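Putative transcription regulator (Lactobacillus plantarum, PDB 3K69) probably binds DNA through a winged helix-turn-helix domain as a dimeric transcriptional regulator, its target genes and any signal it senses being unknown. Local coordinates at residues 50-54 with 55-59; 124-127 with 128-131; 151-154 with 155-158. All coordinates share one frame; numbering follows the deposited sequence.

Contact 1: 50-54 with 55-59; sequences SVLHK and HGYLT
Tyr57 and Gly56 turn their backbone N-H groups back on helix 46-54 and close its last turn as a Schellman motif, leading the chain into strand 59-61 of what is probably the winged-helix wing. Tyr57 N bonds to Leu52 O at 3.0 Å, and inside that loop Gly56 N bonds to His53 O at 3.1 Å. Gly56, with positive phi, is the C' residue, where a side chain would jam against the preceding carbonyl.

Two imidazoles add hydrogen bonds to backbone carbonyls. His53 ND1 donates to Leu58 O over 2.9 Å, almost straight at 171° and in the plane of its own ring, but from above the carbonyl plane. The ring gets there because CG lies anti to the backbone N (chi1 -176°). His55 ND1 gives its hydrogen to Val51 O at 2.8 Å; His55 N binds the same oxygen from the other face of the carbonyl.

The apolar contacts centre on Leu52. Its CD2 sits over one face of the Tyr57 ring, offset toward the rim, in a CH-pi contact 4.0 Å from the centroid, while its CB meets Leu58 CD1. Leu82 of helix 79-86 and Ala14 of helix 9-22 touch Leu52.

Leu52 O and His53 O are thus taken up by turn amides, while Val51 O keeps its amide and gains an imidazole. With carbonyl acceptors, each ring is likely to carry a proton on ND1.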
# COMPACT_ATOMS: atom_id res chain seq x y z
N SER A 50 20.32 0.82 -12.75
CA SER A 50 20.46 2.01 -13.58
C SER A 50 19.86 3.23 -12.91
O SER A 50 20.51 4.27 -12.83
CB SER A 50 19.82 1.76 -14.94
OG SER A 50 19.54 2.96 -15.59
N VAL A 51 18.65 3.09 -12.37
CA VAL A 51 17.98 4.17 -11.61
C VAL A 51 18.82 4.59 -10.38
O VAL A 51 18.97 5.78 -10.08
CB VAL A 51 16.52 3.76 -11.20
CG1 VAL A 51 15.88 4.78 -10.28
CG2 VAL A 51 15.66 3.60 -12.43
N LEU A 52 19.39 3.63 -9.67
CA LEU A 52 20.21 3.96 -8.50
C LEU A 52 21.48 4.71 -8.92
O LEU A 52 21.86 5.70 -8.30
CB LEU A 52 20.57 2.69 -7.75
CG LEU A 52 19.44 2.02 -6.97
CD1 LEU A 52 20.00 0.70 -6.38
CD2 LEU A 52 18.85 2.97 -5.86
N HIS A 53 22.14 4.21 -9.96
CA HIS A 53 23.25 4.87 -10.59
C HIS A 53 22.94 6.30 -11.04
O HIS A 53 23.65 7.20 -10.67
CB HIS A 53 23.77 4.10 -11.78
CG HIS A 53 24.98 4.71 -12.41
ND1 HIS A 53 26.04 5.19 -11.66
CD2 HIS A 53 25.30 4.93 -13.70
CE1 HIS A 53 26.95 5.70 -12.48
NE2 HIS A 53 26.54 5.52 -13.72
N LYS A 54 21.88 6.50 -11.82
CA LYS A 54 21.51 7.83 -12.30
C LYS A 54 21.25 8.84 -11.19
O LYS A 54 21.44 10.03 -11.38
CB LYS A 54 20.26 7.77 -13.22
CG LYS A 54 20.55 7.09 -14.53
CD LYS A 54 19.30 6.91 -15.42
CE LYS A 54 19.73 6.31 -16.77
NZ LYS A 54 18.68 6.36 -17.84
N HIS A 55 20.83 8.35 -10.03
CA HIS A 55 20.50 9.21 -8.90
C HIS A 55 21.58 9.30 -7.81
O HIS A 55 21.33 9.82 -6.75
CB HIS A 55 19.16 8.79 -8.33
CG HIS A 55 18.02 9.11 -9.23
ND1 HIS A 55 17.54 8.21 -10.16
CD2 HIS A 55 17.30 10.24 -9.40
CE1 HIS A 55 16.56 8.77 -10.85
NE2 HIS A 55 16.39 10.00 -10.40
N GLY A 56 22.76 8.79 -8.11
CA GLY A 56 23.94 9.03 -7.28
C GLY A 56 24.21 8.03 -6.18
O GLY A 56 25.11 8.26 -5.40
N TYR A 57 23.46 6.92 -6.12
CA TYR A 57 23.65 5.91 -5.06
C TYR A 57 24.92 5.09 -5.25
O TYR A 57 25.55 4.70 -4.28
CB TYR A 57 22.46 4.93 -4.93
CG TYR A 57 21.23 5.57 -4.33
CD1 TYR A 57 20.32 6.26 -5.12
CD2 TYR A 57 20.96 5.44 -2.99
CE1 TYR A 57 19.16 6.85 -4.55
CE2 TYR A 57 19.83 6.04 -2.40
CZ TYR A 57 18.95 6.76 -3.19
OH TYR A 57 17.83 7.29 -2.60
N LEU A 58 25.26 4.84 -6.52
CA LEU A 58 26.23 3.86 -6.93
C LEU A 58 27.04 4.47 -8.06
O LEU A 58 26.49 5.25 -8.83
CB LEU A 58 25.53 2.61 -7.49
CG LEU A 58 24.53 1.86 -6.68
CD1 LEU A 58 23.98 0.67 -7.46
CD2 LEU A 58 25.20 1.45 -5.37
N THR A 59 28.32 4.15 -8.12
CA THR A 59 29.09 4.36 -9.34
C THR A 59 28.91 3.16 -10.29
O THR A 59 28.53 2.09 -9.87
CB THR A 59 30.60 4.56 -9.08
OG1 THR A 59 31.15 3.33 -8.61
CG2 THR A 59 30.83 5.70 -8.07

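Contact 2: 124-127 with 128-131; sequences FTVA and DRQY
Arg129 folds back along helix 111-136 and brings NH1 of its guanidinium beside the methyl group of Thr125, one turn earlier. NH1 comes to 3.4 Å from Thr125 CG2, and NH2 lies 4.0 Å from Val126 CG2, a looser touch. A bend at chi3 (-75°) brings the group back over the helix, with one face turned to Thr125 O. The charge itself is met across the dimer, where Arg129 NE forms a salt bridge with Glu157 OE2 of the second subunit.

Backbone hydrogen bonds of the regular i to i+4 kind run through the whole segment: Asp128 N to Phe124 O at 2.8 Å, Arg129 N to Thr125 O at 3.0 Å, and likewise Gln130 N to Val126 O and Tyr131 N to Ala127 O.

Water-mediated and side-chain polar contacts lie beside them. A water donates to Thr125 O at 2.9 Å, giving that carbonyl a second donor besides the amide of Arg129, and reaches Asp128 OD2 only weakly, at 3.4 Å. The firmer partner of Asp128 is Arg132, in a salt bridge one turn on, and Thr125 OG1 bonds to Thr121 O.

Apolar packing is directed mostly outward. Val126 and Ala127 meet Tyr134 of the second subunit, Phe124 meets its Tyr135, and Tyr131 packs on its Ala127.

A broad arc of this helix therefore faces the second subunit, through Phe124, Val126, Ala127 and Tyr131. The methyl contacts and the bent chain are likely to steady the Arg129 guanidinium where NE can meet the carboxylate of the other chain.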
# COMPACT_ATOMS: atom_id res chain seq x y z
N PHE A 124 -7.11 8.22 -0.04
CA PHE A 124 -5.99 7.33 -0.43
C PHE A 124 -4.66 8.09 -0.50
O PHE A 124 -3.62 7.57 -0.11
CB PHE A 124 -6.25 6.72 -1.81
CG PHE A 124 -7.41 5.77 -1.87
CD1 PHE A 124 -7.81 5.01 -0.78
CD2 PHE A 124 -8.08 5.58 -3.05
CE1 PHE A 124 -8.89 4.09 -0.89
CE2 PHE A 124 -9.16 4.68 -3.17
CZ PHE A 124 -9.54 3.93 -2.07
N THR A 125 -4.70 9.34 -0.99
CA THR A 125 -3.48 10.16 -1.07
C THR A 125 -2.96 10.54 0.30
O THR A 125 -1.76 10.43 0.57
CB THR A 125 -3.67 11.41 -1.94
OG1 THR A 125 -4.20 11.01 -3.22
CG2 THR A 125 -2.35 12.16 -2.15
N VAL A 126 -3.83 11.01 1.19
CA VAL A 126 -3.39 11.31 2.54
C VAL A 126 -2.84 10.04 3.25
O VAL A 126 -1.81 10.10 3.94
CB VAL A 126 -4.55 11.98 3.37
CG1 VAL A 126 -4.13 12.18 4.80
CG2 VAL A 126 -4.95 13.36 2.71
N ALA A 127 -3.56 8.92 3.10
CA ALA A 127 -3.17 7.66 3.72
C ALA A 127 -1.80 7.27 3.18
O ALA A 127 -0.96 6.84 3.94
CB ALA A 127 -4.22 6.52 3.42
N ASP A 128 -1.59 7.41 1.88
CA ASP A 128 -0.30 7.04 1.30
C ASP A 128 0.85 7.95 1.82
O ASP A 128 1.96 7.45 2.07
CB ASP A 128 -0.36 7.04 -0.23
CG ASP A 128 0.93 6.51 -0.84
OD1 ASP A 128 1.16 5.28 -0.74
OD2 ASP A 128 1.67 7.33 -1.39
N ARG A 129 0.58 9.22 2.09
CA ARG A 129 1.60 10.07 2.69
C ARG A 129 1.96 9.59 4.09
O ARG A 129 3.11 9.61 4.45
CB ARG A 129 1.20 11.55 2.70
CG ARG A 129 1.41 12.16 1.33
CD ARG A 129 1.39 13.63 1.36
NE ARG A 129 0.04 14.17 1.50
CZ ARG A 129 -0.72 14.57 0.48
NH1 ARG A 129 -0.31 14.43 -0.76
NH2 ARG A 129 -1.92 15.06 0.71
N GLN A 130 0.96 9.14 4.85
CA GLN A 130 1.21 8.62 6.20
C GLN A 130 2.05 7.33 6.13
O GLN A 130 2.99 7.13 6.90
CB GLN A 130 -0.11 8.42 6.95
CG GLN A 130 0.04 7.69 8.30
CD GLN A 130 -1.01 8.07 9.33
OE1 GLN A 130 -1.41 9.24 9.42
NE2 GLN A 130 -1.45 7.07 10.16
N TYR A 131 1.78 6.50 5.13
CA TYR A 131 2.58 5.30 4.88
C TYR A 131 4.01 5.64 4.57
O TYR A 131 4.95 5.07 5.16
CB TYR A 131 1.95 4.48 3.73
CG TYR A 131 2.69 3.22 3.34
CD1 TYR A 131 2.72 2.15 4.18
CD2 TYR A 131 3.34 3.11 2.11
CE1 TYR A 131 3.39 0.98 3.84
CE2 TYR A 131 4.02 1.97 1.77
CZ TYR A 131 4.05 0.90 2.64
OH TYR A 131 4.72 -0.26 2.36
O HOH W 1 0.21 10.35 -1.58

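Contact 3: 151-154 with 155-158; sequences GTFL and QHEQ
Thr152 and His156 meet one turn apart in a local side-chain contact at the start of helix 152-160, the C-terminal helix of the chain; this is a surface contact of the chain, one side of which meets the second subunit. The two side chains run alongside each other and point the same way, with Thr152 CG2 at 3.7 Å from His156 NE2. The imidazole also lies close to the backbone, its CD2 3.2 Å from Thr152 O, the oxygen that accepts the amide of His156. With CG beside its own backbone N (chi1 -73°), the ring is carried back toward the helix start, where it also meets Phe138. An alanine in place of His156 would probably leave the Thr152 methyl and the Phe138 ring without this partner.

Farther along, a water knits three groups together: it donates to Leu154 O at 2.8 Å and to Glu157 OE1 at 2.6 Å, and accepts from Gln158 NE2 at 2.7 Å. A bend at chi2 (-52°) turns the Gln158 amide toward this water, while Glu157 OE2 is held by Arg129 of the second subunit. Phe153 and Leu154 pack on Leu123 and Asp122 of that subunit.

Gly151, at the N-cap with positive phi, passes its carbonyl to Gln155 N at 2.9 Å. The segment covers the first two turns of a helix that docks, through Phe153, Leu154 and Glu157, against the long helix 111-136 of the partner chain in a helical dimer interface.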
# COMPACT_ATOMS: atom_id res chain seq x y z
N GLY A 151 14.51 -7.57 15.04
CA GLY A 151 13.53 -7.03 15.97
C GLY A 151 13.73 -5.56 16.24
O GLY A 151 13.02 -4.99 17.07
N THR A 152 14.70 -4.94 15.58
CA THR A 152 14.99 -3.51 15.81
C THR A 152 13.84 -2.60 15.33
O THR A 152 13.45 -1.68 16.01
CB THR A 152 16.35 -3.13 15.12
OG1 THR A 152 17.44 -3.73 15.85
CG2 THR A 152 16.56 -1.63 15.06
N PHE A 153 13.27 -2.88 14.16
CA PHE A 153 12.09 -2.14 13.71
C PHE A 153 10.89 -2.38 14.58
O PHE A 153 10.11 -1.46 14.82
CB PHE A 153 11.75 -2.43 12.23
CG PHE A 153 12.72 -1.85 11.28
CD1 PHE A 153 12.90 -0.47 11.20
CD2 PHE A 153 13.44 -2.66 10.41
CE1 PHE A 153 13.83 0.08 10.32
CE2 PHE A 153 14.35 -2.12 9.52
CZ PHE A 153 14.55 -0.75 9.47
N LEU A 154 10.74 -3.61 15.07
CA LEU A 154 9.61 -3.96 15.93
C LEU A 154 9.69 -3.22 17.26
O LEU A 154 8.69 -2.74 17.76
CB LEU A 154 9.49 -5.47 16.14
CG LEU A 154 9.13 -6.32 14.91
CD1 LEU A 154 9.22 -7.84 15.21
CD2 LEU A 154 7.74 -5.92 14.33
N GLN A 155 10.91 -3.13 17.81
CA GLN A 155 11.17 -2.38 19.04
C GLN A 155 10.92 -0.88 18.86
O GLN A 155 10.29 -0.27 19.71
CB GLN A 155 12.58 -2.66 19.54
CG GLN A 155 12.87 -2.10 20.93
CD GLN A 155 11.90 -2.61 21.99
OE1 GLN A 155 11.88 -3.81 22.31
NE2 GLN A 155 11.10 -1.70 22.54
N HIS A 156 11.37 -0.30 17.76
CA HIS A 156 11.06 1.11 17.43
C HIS A 156 9.53 1.37 17.43
O HIS A 156 9.06 2.38 17.91
CB HIS A 156 11.62 1.50 16.05
CG HIS A 156 13.12 1.68 15.97
ND1 HIS A 156 13.85 2.37 16.91
CD2 HIS A 156 14.00 1.33 15.00
CE1 HIS A 156 15.12 2.41 16.54
NE2 HIS A 156 15.24 1.78 15.38
N GLU A 157 8.74 0.44 16.85
CA GLU A 157 7.28 0.55 16.88
C GLU A 157 6.75 0.53 18.33
O GLU A 157 5.95 1.39 18.73
CB GLU A 157 6.65 -0.58 16.11
CG GLU A 157 5.15 -0.44 15.93
CD GLU A 157 4.50 -1.63 15.24
OE1 GLU A 157 4.91 -2.78 15.47
OE2 GLU A 157 3.53 -1.41 14.49
N GLN A 158 7.18 -0.45 19.10
CA GLN A 158 6.80 -0.48 20.53
C GLN A 158 7.14 0.83 21.22
O GLN A 158 6.31 1.39 21.90
CB GLN A 158 7.48 -1.63 21.28
CG GLN A 158 7.04 -3.01 20.85
CD GLN A 158 5.53 -3.16 20.88
OE1 GLN A 158 4.91 -3.17 21.96
NE2 GLN A 158 4.92 -3.26 19.69
O HOH W 2 6.17 -3.96 17.37

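How the contacts relate
Each contact lies on a different helix: contact 1 at the end of 46-54, contact 2 within 111-136, contact 3 at the start of 152-160. Contact 1 belongs to the winged helix-turn-helix part, and no residue of the other subunit touches it. Contacts 2 and 3 lie on the opposite side of the chain's centre and share the dimer interface. Contacts 1 and 2 are partly buried, contact 3 is a surface contact. Their chemistry follows: helix termination and imidazole-to-carbonyl bonds in contact 1, continuous mid-helix bonding in contact 2, a helix start in contact 3. Although the centres of contacts 2 and 3 are 22 Å apart within one chain, Arg129 and Glu157 join them between subunits.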